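Local coordinates for protein aldolase (Klebsiella pneumoniae, PDB 6VOQ) that is a zinc-binding member of the class II aldolase and adducin family, with an alpha/beta fold, found here in an assembly of four chains, at residues Ser17-Gly22 / Gly46-Glu51; Glu10-Gly15 / Gln55-Val60; Ser32-Leu35 / Asn39-Ala42; Phe156-Ala159 / Pro163-Thr166. One frame throughout, in Å; residues are numbered along the deposited sequence.

How the interactions relate
Interactions 1 and 2 both use helix 4-20, and their centres lie about 12 Å apart; they meet where Leu49 CB rests 3.7 Å from Gly15 O. Interaction 2 packs the middle of that helix against the part of the sheet that contains the hairpin of interaction 3, centres about 9 Å apart. There Val60 O and Leu40 N, 2.7 Å apart, are a probable hydrogen bond, and Met11 CE comes within 3.5 Å of Leu33 CD2. Interaction 4 belongs to the same sheet, its centre about 18 to 20 Å from those of the other three. It is the contact closest to zinc: the side chain of Leu158 is about 6 Å from a bound zinc, against about 10 Å from a bound zinc for that of Leu49.

Interaction 1: Ser17-Gly22 / Gly46-Glu51; sequences SLFSRG and GACLGE
The ring of Phe19, on the last turn of helix 4-20, meets the loop 46-51 on one side only: Cys48 SG and Gly50 N both approach that side, each at a slant that is neither face nor edge. The sulfur lies 4.0 Å from the ring centroid and 31° off its normal, and its nearest ring atom is Phe19 CE1 at 3.5 Å. Gly50 N is instead near the root of the side chain, 3.6 Å from Phe19 CB. Because Phe19 CG stands opposite its own backbone nitrogen (chi1 -173°), the ring leaves the helix alongside the loop, and the absence of a side chain on Gly50 lets the two backbones come together, with Phe19 CA and Gly50 CA 5.2 Å apart. Leu49 packs beside the same stem through its CB. The loop is folded tightly here: Glu51 N bonds to Cys48 O, and Gly50 N makes a weak bond to Cys48 SG at 3.7 Å. On the helix side, Arg21 has left helical conformation and folds back so that NE bonds to Ser17 O at 2.9 Å, from the carbonyl face opposite the one used by Arg21 N; its NH2 forms a salt bridge with Glu178. Arg21 of a neighbouring subunit packs against Phe19, so this helix end also takes part in subunit contacts. With no hydrogen bond joining the two segments, the contact is van der Waals packing plus a sulfur-aromatic approach, in which the polarisable sulfur probably contributes dispersion.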
loop_
_atom_site.group_PDB
_atom_site.type_symbol
_atom_site.label_atom_id
_atom_site.label_comp_id
_atom_site.label_asym_id
_atom_site.label_seq_id
_atom_site.Cartn_x
_atom_site.Cartn_y
_atom_site.Cartn_z
ATOM N N SER A 17 5.804 -12.664 4.825
ATOM C CA SER A 17 6.229 -11.596 3.925
ATOM C C SER A 17 5.144 -11.268 2.910
ATOM O O SER A 17 4.911 -10.094 2.596
ATOM C CB SER A 17 7.523 -12.000 3.215
ATOM O OG SER A 17 8.086 -10.923 2.493
ATOM N N LEU A 18 4.468 -12.297 2.395
ATOM C CA LEU A 18 3.385 -12.074 1.443
ATOM C C LEU A 18 2.185 -11.428 2.124
ATOM O O LEU A 18 1.528 -10.556 1.542
ATOM C CB LEU A 18 2.978 -13.394 0.790
ATOM C CG LEU A 18 4.012 -14.072 -0.103
ATOM C CD1 LEU A 18 3.558 -15.480 -0.442
ATOM C CD2 LEU A 18 4.264 -13.257 -1.364
ATOM N N PHE A 19 1.886 -11.836 3.360
ATOM C CA PHE A 19 0.730 -11.283 4.055
ATOM C C PHE A 19 0.968 -9.837 4.458
ATOM O O PHE A 19 0.103 -8.978 4.249
ATOM C CB PHE A 19 0.397 -12.116 5.286
ATOM C CG PHE A 19 -0.886 -11.714 5.967
ATOM C CD1 PHE A 19 -2.109 -12.231 5.544
ATOM C CD2 PHE A 19 -0.876 -10.835 7.035
ATOM C CE1 PHE A 19 -3.294 -11.879 6.179
ATOM C CE2 PHE A 19 -2.057 -10.477 7.671
ATOM C CZ PHE A 19 -3.266 -11.001 7.241
ATOM N N SER A 20 2.129 -9.546 5.043
ATOM C CA SER A 20 2.365 -8.186 5.516
ATOM C C SER A 20 2.413 -7.192 4.364
ATOM O O SER A 20 2.087 -6.015 4.554
ATOM C CB SER A 20 3.655 -8.125 6.332
ATOM O OG SER A 20 4.774 -8.415 5.517
ATOM N N ARG A 21 2.797 -7.635 3.167
ATOM C CA ARG A 21 2.937 -6.735 2.032
ATOM C C ARG A 21 1.729 -6.746 1.107
ATOM O O ARG A 21 1.782 -6.146 0.034
ATOM C CB ARG A 21 4.213 -7.058 1.258
ATOM C CG ARG A 21 5.470 -6.621 2.000
ATOM C CD ARG A 21 6.721 -7.057 1.281
ATOM N NE ARG A 21 6.700 -8.484 0.969
ATOM C CZ ARG A 21 6.986 -8.983 -0.230
ATOM N NH1 ARG A 21 7.329 -8.169 -1.222
ATOM N NH2 ARG A 21 6.944 -10.292 -0.434
ATOM N N GLY A 22 0.634 -7.386 1.505
ATOM C CA GLY A 22 -0.630 -7.218 0.822
ATOM C C GLY A 22 -0.912 -8.210 -0.284
ATOM O O GLY A 22 -2.008 -8.172 -0.854
ATOM N N GLY A 46 -7.844 -23.574 6.024
ATOM C CA GLY A 46 -8.347 -22.469 6.818
ATOM C C GLY A 46 -7.264 -21.642 7.479
ATOM O O GLY A 46 -7.489 -21.016 8.520
ATOM N N ALA A 47 -6.081 -21.636 6.878
ATOM C CA ALA A 47 -4.920 -20.969 7.439
ATOM C C ALA A 47 -4.806 -19.546 6.912
ATOM O O ALA A 47 -5.367 -19.188 5.873
ATOM C CB ALA A 47 -3.644 -21.746 7.117
ATOM N N CYS A 48 -4.063 -18.737 7.659
ATOM C CA CYS A 48 -3.745 -17.367 7.288
ATOM C C CYS A 48 -2.237 -17.276 7.103
ATOM O O CYS A 48 -1.476 -17.592 8.025
ATOM C CB CYS A 48 -4.242 -16.383 8.355
ATOM S SG CYS A 48 -3.603 -14.699 8.237
ATOM N N LEU A 49 -1.807 -16.869 5.906
ATOM C CA LEU A 49 -0.388 -16.911 5.566
ATOM C C LEU A 49 0.477 -16.108 6.527
ATOM O O LEU A 49 1.678 -16.380 6.633
ATOM C CB LEU A 49 -0.175 -16.404 4.145
ATOM C CG LEU A 49 -0.754 -17.339 3.087
ATOM C CD1 LEU A 49 -0.333 -16.893 1.702
ATOM C CD2 LEU A 49 -0.306 -18.762 3.360
ATOM N N GLY A 50 -0.090 -15.129 7.219
ATOM C CA GLY A 50 0.685 -14.417 8.206
ATOM C C GLY A 50 0.739 -15.060 9.569
ATOM O O GLY A 50 1.368 -14.504 10.468
ATOM N N GLU A 51 0.101 -16.215 9.757
ATOM C CA GLU A 51 0.015 -16.875 11.057
ATOM C C GLU A 51 0.348 -18.363 10.943
ATOM O O GLU A 51 -0.213 -19.197 11.655
ATOM C CB GLU A 51 -1.371 -16.686 11.682
ATOM C CG GLU A 51 -1.915 -15.249 11.668
ATOM C CD GLU A 51 -1.602 -14.475 12.937
ATOM O OE1 GLU A 51 -1.380 -13.246 12.845
ATOM O OE2 GLU A 51 -1.584 -15.091 14.027
#

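Interaction 2: Glu10-Gly15 / Gln55-Val60; sequences EMVQIG and QRLSVV
Leu57 points its two methyl groups at the side of helix 4-20, where Met11 and Val12 receive them. CD2 lies 4.0 Å from Met11 SD, and CD1 is 4.1 Å from Met11 CB, so one isobutyl group spans the methionine from its root to its sulfur. The two side chains run past each other in opposite directions. Val12 closes in on the same methyl, its CG2 4.2 Å from Leu57 CD1. Met11 is extended over its first two torsions, with CG opposite the backbone nitrogen (chi1 178°), and bends at the third (chi3 -67°), turning its methyl aside from the leucine. All of this is apolar, and no hydrogen bond crosses between the segments; at 8.8 Å between Met11 CA and Leu57 CA the backbones stay well apart and side chains fill the interval. In the next shell, Arg8 NH1 bonds to Leu57 O, tying the helix to the backbone at the very residue that packs against it. Leu41 touches both Met11 and Leu57, while Leu31 and Leu170 also border Met11. Beyond Leu57 the chain enters strand 58-60, where Ser58 OG bonds to Asp70 O. The arrangement is that of an amphipathic helix covering a beta sheet, here the N-terminal helix lying against the part of the sheet formed by strands 30-34, 40-42 and 58-60 of this alpha/beta fold.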
loop_
_atom_site.group_PDB
_atom_site.type_symbol
_atom_site.label_atom_id
_atom_site.label_comp_id
_atom_site.label_asym_id
_atom_site.label_seq_id
_atom_site.Cartn_x
_atom_site.Cartn_y
_atom_site.Cartn_z
ATOM N N GLU A 10 11.224 -21.586 5.822
ATOM C CA GLU A 10 11.051 -20.736 4.650
ATOM C C GLU A 10 9.579 -20.515 4.330
ATOM O O GLU A 10 9.182 -19.412 3.938
ATOM C CB GLU A 10 11.769 -21.366 3.454
ATOM C CG GLU A 10 11.629 -20.594 2.163
ATOM C CD GLU A 10 12.886 -19.812 1.848
ATOM O OE1 GLU A 10 13.345 -19.851 0.682
ATOM O OE2 GLU A 10 13.416 -19.167 2.782
ATOM N N MET A 11 8.757 -21.558 4.475
ATOM C CA MET A 11 7.344 -21.426 4.151
ATOM C C MET A 11 6.654 -20.448 5.089
ATOM O O MET A 11 5.881 -19.600 4.640
ATOM C CB MET A 11 6.663 -22.790 4.202
ATOM C CG MET A 11 5.178 -22.742 3.917
ATOM S SD MET A 11 4.532 -24.326 3.362
ATOM C CE MET A 11 5.366 -24.450 1.788
ATOM N N VAL A 12 6.915 -20.554 6.394
ATOM C CA VAL A 12 6.355 -19.602 7.353
ATOM C C VAL A 12 6.812 -18.180 7.040
ATOM O O VAL A 12 6.001 -17.246 7.011
ATOM C CB VAL A 12 6.738 -20.010 8.787
ATOM C CG1 VAL A 12 6.269 -18.953 9.800
ATOM C CG2 VAL A 12 6.170 -21.381 9.117
ATOM N N GLN A 13 8.111 -17.990 6.804
ATOM C CA GLN A 13 8.631 -16.651 6.552
ATOM C C GLN A 13 8.042 -16.076 5.276
ATOM O O GLN A 13 7.594 -14.925 5.244
ATOM C CB GLN A 13 10.157 -16.683 6.467
ATOM C CG GLN A 13 10.832 -17.021 7.769
ATOM C CD GLN A 13 12.348 -17.034 7.653
ATOM O OE1 GLN A 13 12.899 -16.863 6.566
ATOM N NE2 GLN A 13 13.027 -17.242 8.778
ATOM N N ILE A 14 8.029 -16.870 4.213
ATOM C CA ILE A 14 7.497 -16.384 2.952
ATOM C C ILE A 14 6.020 -16.034 3.094
ATOM O O ILE A 14 5.571 -14.984 2.617
ATOM C CB ILE A 14 7.784 -17.410 1.841
ATOM C CG1 ILE A 14 9.250 -17.232 1.410
ATOM C CG2 ILE A 14 6.848 -17.220 0.665
ATOM C CD1 ILE A 14 9.698 -18.078 0.275
ATOM N N GLY A 15 5.254 -16.865 3.805
ATOM C CA GLY A 15 3.864 -16.525 4.079
ATOM C C GLY A 15 3.713 -15.178 4.764
ATOM O O GLY A 15 2.925 -14.336 4.332
ATOM N N GLN A 55 5.564 -26.146 12.689
ATOM C CA GLN A 55 5.363 -27.458 13.243
ATOM C C GLN A 55 4.115 -28.148 12.728
ATOM O O GLN A 55 4.074 -29.380 12.740
ATOM C CB GLN A 55 5.316 -27.323 14.755
ATOM C CG GLN A 55 6.690 -27.465 15.347
ATOM C CD GLN A 55 7.363 -28.696 14.755
ATOM O OE1 GLN A 55 7.246 -29.808 15.275
ATOM N NE2 GLN A 55 7.972 -28.510 13.568
ATOM N N ARG A 56 3.124 -27.406 12.241
ATOM C CA ARG A 56 1.833 -27.967 11.871
ATOM C C ARG A 56 1.535 -27.845 10.381
ATOM O O ARG A 56 0.418 -28.153 9.951
ATOM C CB ARG A 56 0.747 -27.298 12.709
ATOM C CG ARG A 56 0.723 -27.843 14.132
ATOM C CD ARG A 56 0.160 -26.836 15.111
ATOM N NE ARG A 56 -1.073 -26.239 14.607
ATOM C CZ ARG A 56 -2.282 -26.772 14.754
ATOM N NH1 ARG A 56 -2.429 -27.921 15.402
ATOM N NH2 ARG A 56 -3.345 -26.152 14.256
ATOM N N LEU A 57 2.510 -27.424 9.583
ATOM C CA LEU A 57 2.323 -27.408 8.141
ATOM C C LEU A 57 2.032 -28.819 7.648
ATOM O O LEU A 57 2.599 -29.798 8.138
ATOM C CB LEU A 57 3.559 -26.836 7.450
ATOM C CG LEU A 57 3.918 -25.386 7.772
ATOM C CD1 LEU A 57 5.348 -25.126 7.360
ATOM C CD2 LEU A 57 2.975 -24.400 7.079
ATOM N N SER A 58 1.117 -28.921 6.694
ATOM C CA SER A 58 0.684 -30.219 6.212
ATOM C C SER A 58 1.774 -30.888 5.392
ATOM O O SER A 58 2.564 -30.231 4.709
ATOM C CB SER A 58 -0.565 -30.075 5.354
ATOM O OG SER A 58 -1.387 -29.042 5.860
ATOM N N VAL A 59 1.796 -32.214 5.454
ATOM C CA VAL A 59 2.593 -33.028 4.550
ATOM C C VAL A 59 1.662 -34.051 3.914
ATOM O O VAL A 59 0.967 -34.792 4.621
ATOM C CB VAL A 59 3.764 -33.720 5.262
ATOM C CG1 VAL A 59 4.489 -34.620 4.292
ATOM C CG2 VAL A 59 4.707 -32.697 5.846
ATOM N N VAL A 60 1.653 -34.094 2.587
ATOM C CA VAL A 60 0.785 -34.970 1.812
ATOM C C VAL A 60 1.614 -35.560 0.673
ATOM O O VAL A 60 2.579 -34.945 0.207
ATOM C CB VAL A 60 -0.449 -34.180 1.295
ATOM C CG1 VAL A 60 -0.012 -32.941 0.542
ATOM C CG2 VAL A 60 -1.345 -35.037 0.433
#

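Interaction 3: Ser32-Leu35 / Asn39-Ala42; sequences SLLL and NLLA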
loop_
_atom_site.group_PDB
_atom_site.type_symbol
_atom_site.label_atom_id
_atom_site.label_comp_id
_atom_site.label_asym_id
_atom_site.label_seq_id
_atom_site.Cartn_x
_atom_site.Cartn_y
_atom_site.Cartn_z
ATOM N N SER A 32 2.968 -24.492 -1.410
ATOM C CA SER A 32 3.444 -25.868 -1.329
ATOM C C SER A 32 4.871 -25.954 -1.858
ATOM O O SER A 32 5.309 -25.121 -2.659
ATOM C CB SER A 32 2.528 -26.832 -2.098
ATOM O OG SER A 32 2.637 -26.661 -3.506
ATOM N N LEU A 33 5.591 -26.977 -1.404
ATOM C CA LEU A 33 6.932 -27.244 -1.906
ATOM C C LEU A 33 7.245 -28.726 -1.750
ATOM O O LEU A 33 6.783 -29.383 -0.811
ATOM C CB LEU A 33 7.990 -26.388 -1.189
ATOM C CG LEU A 33 8.150 -26.495 0.336
ATOM C CD1 LEU A 33 9.046 -27.652 0.730
ATOM C CD2 LEU A 33 8.716 -25.200 0.906
ATOM N N LEU A 34 8.043 -29.244 -2.679
ATOM C CA LEU A 34 8.454 -30.641 -2.639
ATOM C C LEU A 34 9.506 -30.859 -1.561
ATOM O O LEU A 34 10.504 -30.137 -1.497
ATOM C CB LEU A 34 9.013 -31.072 -3.993
ATOM C CG LEU A 34 7.989 -31.680 -4.948
ATOM C CD1 LEU A 34 8.636 -32.017 -6.285
ATOM C CD2 LEU A 34 7.349 -32.911 -4.317
ATOM N N LEU A 35 9.288 -31.862 -0.731
ATOM C CA LEU A 35 10.257 -32.252 0.273
ATOM C C LEU A 35 11.299 -33.177 -0.342
ATOM O O LEU A 35 11.106 -33.702 -1.444
ATOM C CB LEU A 35 9.550 -32.929 1.443
ATOM C CG LEU A 35 8.653 -31.992 2.265
ATOM C CD1 LEU A 35 7.772 -32.774 3.232
ATOM C CD2 LEU A 35 9.482 -30.949 3.010
ATOM N N ASN A 39 7.541 -36.060 -0.950
ATOM C CA ASN A 39 6.244 -35.630 -0.457
ATOM C C ASN A 39 6.118 -34.109 -0.531
ATOM O O ASN A 39 7.080 -33.379 -0.791
ATOM C CB ASN A 39 6.029 -36.111 0.973
ATOM C CG ASN A 39 5.866 -37.615 1.054
ATOM O OD1 ASN A 39 5.201 -38.225 0.220
ATOM N ND2 ASN A 39 6.502 -38.225 2.045
ATOM N N LEU A 40 4.909 -33.634 -0.275
ATOM C CA LEU A 40 4.557 -32.233 -0.437
ATOM C C LEU A 40 4.364 -31.594 0.931
ATOM O O LEU A 40 3.588 -32.097 1.751
ATOM C CB LEU A 40 3.284 -32.103 -1.270
ATOM C CG LEU A 40 3.211 -30.890 -2.177
ATOM C CD1 LEU A 40 4.535 -30.731 -2.906
ATOM C CD2 LEU A 40 2.073 -31.075 -3.141
ATOM N N LEU A 41 5.076 -30.501 1.177
ATOM C CA LEU A 41 4.807 -29.635 2.316
ATOM C C LEU A 41 3.846 -28.543 1.855
ATOM O O LEU A 41 4.046 -27.943 0.795
ATOM C CB LEU A 41 6.108 -29.034 2.855
ATOM C CG LEU A 41 6.013 -28.113 4.074
ATOM C CD1 LEU A 41 5.778 -28.941 5.332
ATOM C CD2 LEU A 41 7.267 -27.242 4.222
ATOM N N ALA A 42 2.795 -28.296 2.626
ATOM C CA ALA A 42 1.780 -27.349 2.192
ATOM C C ALA A 42 1.197 -26.628 3.396
ATOM O O ALA A 42 1.252 -27.118 4.524
ATOM C CB ALA A 42 0.658 -28.043 1.401
#
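A beta hairpin pairs Leu33 with Leu41, a hydrogen-bonded antiparallel pair flanked by the non-hydrogen-bonded pairs Ser32 with Ala42 and Leu34 with Leu40. Leu33 N bonds to Leu41 O at 2.9 Å, in the carbonyl plane, and Leu41 N returns a bond to Leu33 O at 2.8 Å. A third, nearly straight bond runs from Leu35 N to Asn39 O, 2.7 Å long with an N-H...O angle of 172°, and lies on the turn side of the Leu34-Leu40 pair. The leucines of the central pair lie side by side and point the same way, with Leu33 CD1 3.9 Å from Leu41 CB; Leu33 reaches this position with CG lodged between its backbone nitrogen and carbonyl carbon (chi1 59°). Leu35 approaches Leu41 CB at a slant with CD2. In the fold, strands 30-34 and 40-42 are neighbours in the mixed sheet, covered on the Leu33 and Leu41 face by helix 4-20, where Leu7 touches Leu33, and on the other by helix 76-83. On that second face Leu34 CD2 meets Leu40 CD1 at 3.8 Å, and Tyr83 packs on both leucines. Leu40 CD1 also sits over the backbone of the partner strand, 3.4 Å from Leu33 O. Ser32 CB rests 4.1 Å from Ala42 CB, while the buried hydroxyl of Ser32 is hydrogen-bonded to His79 ND1 and Tyr83 OH.

Interaction 4: Phe156-Ala159 / Pro163-Thr166; sequences FLLA and PVVT
Phe156 and Val164 face each other as an antiparallel hydrogen-bonded pair: Phe156 N bonds to Val164 O, and Val164 N bonds back to Phe156 O, both at 2.8 Å. The first is the more bent, with an N-H...O angle of 140°. The strand axes approach to 4.8 Å and run at 159° to one another. Next along, Leu157 and Pro163 form a non-hydrogen-bonded pair, a place that suits proline because no N-H is needed toward strand 155-158 there; Pro163 CA makes a C-H...O contact with Phe156 O at 3.4 Å.

Phe156, Leu158, Val164 and Thr166 pack together. Val164 fills the middle with its two methyls spread apart: CG1, opposite the backbone nitrogen (chi1 173°), lies 4.0 Å from Phe156 CD2, and CG2 lies 4.0 Å from Leu158 CD1. The ring continues past Val164 to Thr166, whose CG2 is 4.1 Å from Phe156 CE2, while Thr166 OG1 is bonded to Asn154 O. Helix 76-83 covers this group, Phe78 touching Leu158 and Val164, Val82 touching Phe156 and Thr166. From the other side of the sheet Leu103 packs on Leu157, and helix 170-190 covers Val165. His161, in the connection between the strands, binds zinc with Glu75, His94 and His96, and Pro163 O accepts a hydrogen bond from His94 ND1, which is consistent with strand 162-167 helping to orient this zinc ligand on strand 91-94.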
loop_
_atom_site.group_PDB
_atom_site.type_symbol
_atom_site.label_atom_id
_atom_site.label_comp_id
_atom_site.label_asym_id
_atom_site.label_seq_id
_atom_site.Cartn_x
_atom_site.Cartn_y
_atom_site.Cartn_z
ATOM N N PHE A 156 -0.056 -20.117 -14.207
ATOM C CA PHE A 156 -1.403 -20.326 -14.715
ATOM C C PHE A 156 -2.340 -19.318 -14.076
ATOM O O PHE A 156 -2.234 -19.034 -12.880
ATOM C CB PHE A 156 -1.927 -21.743 -14.414
ATOM C CG PHE A 156 -0.890 -22.815 -14.517
ATOM C CD1 PHE A 156 -0.617 -23.407 -15.736
ATOM C CD2 PHE A 156 -0.201 -23.249 -13.392
ATOM C CE1 PHE A 156 0.335 -24.402 -15.841
ATOM C CE2 PHE A 156 0.753 -24.234 -13.492
ATOM C CZ PHE A 156 1.023 -24.814 -14.718
ATOM N N LEU A 157 -3.271 -18.796 -14.862
ATOM C CA LEU A 157 -4.268 -17.871 -14.340
ATOM C C LEU A 157 -5.605 -18.595 -14.326
ATOM O O LEU A 157 -6.144 -18.932 -15.388
ATOM C CB LEU A 157 -4.321 -16.591 -15.163
ATOM C CG LEU A 157 -5.132 -15.419 -14.608
ATOM C CD1 LEU A 157 -4.660 -15.025 -13.228
ATOM C CD2 LEU A 157 -5.041 -14.230 -15.540
ATOM N N LEU A 158 -6.116 -18.857 -13.121
ATOM C CA LEU A 158 -7.457 -19.402 -12.945
ATOM C C LEU A 158 -8.465 -18.268 -13.070
ATOM O O LEU A 158 -8.460 -17.338 -12.259
ATOM C CB LEU A 158 -7.594 -20.080 -11.586
ATOM C CG LEU A 158 -6.559 -21.117 -11.175
ATOM C CD1 LEU A 158 -6.983 -21.708 -9.845
ATOM C CD2 LEU A 158 -6.428 -22.206 -12.212
ATOM N N ALA A 159 -9.302 -18.330 -14.100
ATOM C CA ALA A 159 -10.259 -17.262 -14.348
ATOM C C ALA A 159 -11.152 -17.058 -13.129
ATOM O O ALA A 159 -11.500 -18.014 -12.435
ATOM C CB ALA A 159 -11.096 -17.591 -15.581
ATOM N N PRO A 163 -3.819 -16.355 -9.544
ATOM C CA PRO A 163 -2.671 -17.041 -10.141
ATOM C C PRO A 163 -2.226 -18.283 -9.381
ATOM O O PRO A 163 -2.401 -18.413 -8.167
ATOM C CB PRO A 163 -1.575 -15.973 -10.081
ATOM C CG PRO A 163 -1.911 -15.214 -8.875
ATOM C CD PRO A 163 -3.402 -15.113 -8.872
ATOM N N VAL A 164 -1.616 -19.192 -10.132
ATOM C CA VAL A 164 -0.937 -20.368 -9.610
ATOM C C VAL A 164 0.438 -20.359 -10.262
ATOM O O VAL A 164 0.539 -20.458 -11.492
ATOM C CB VAL A 164 -1.691 -21.668 -9.931
ATOM C CG1 VAL A 164 -0.858 -22.885 -9.514
ATOM C CG2 VAL A 164 -3.050 -21.677 -9.252
ATOM N N VAL A 165 1.495 -20.221 -9.457
ATOM C CA VAL A 165 2.833 -19.922 -9.965
ATOM C C VAL A 165 3.825 -20.959 -9.454
ATOM O O VAL A 165 3.926 -21.182 -8.238
ATOM C CB VAL A 165 3.261 -18.503 -9.561
ATOM C CG1 VAL A 165 4.546 -18.118 -10.246
ATOM C CG2 VAL A 165 2.138 -17.510 -9.897
ATOM N N THR A 166 4.571 -21.575 -10.376
ATOM C CA THR A 166 5.566 -22.579 -10.007
ATOM C C THR A 166 6.957 -21.964 -9.932
ATOM O O THR A 166 7.198 -20.829 -10.350
ATOM C CB THR A 166 5.600 -23.756 -10.990
ATOM O OG1 THR A 166 6.309 -23.364 -12.169
ATOM C CG2 THR A 166 4.193 -24.230 -11.351
#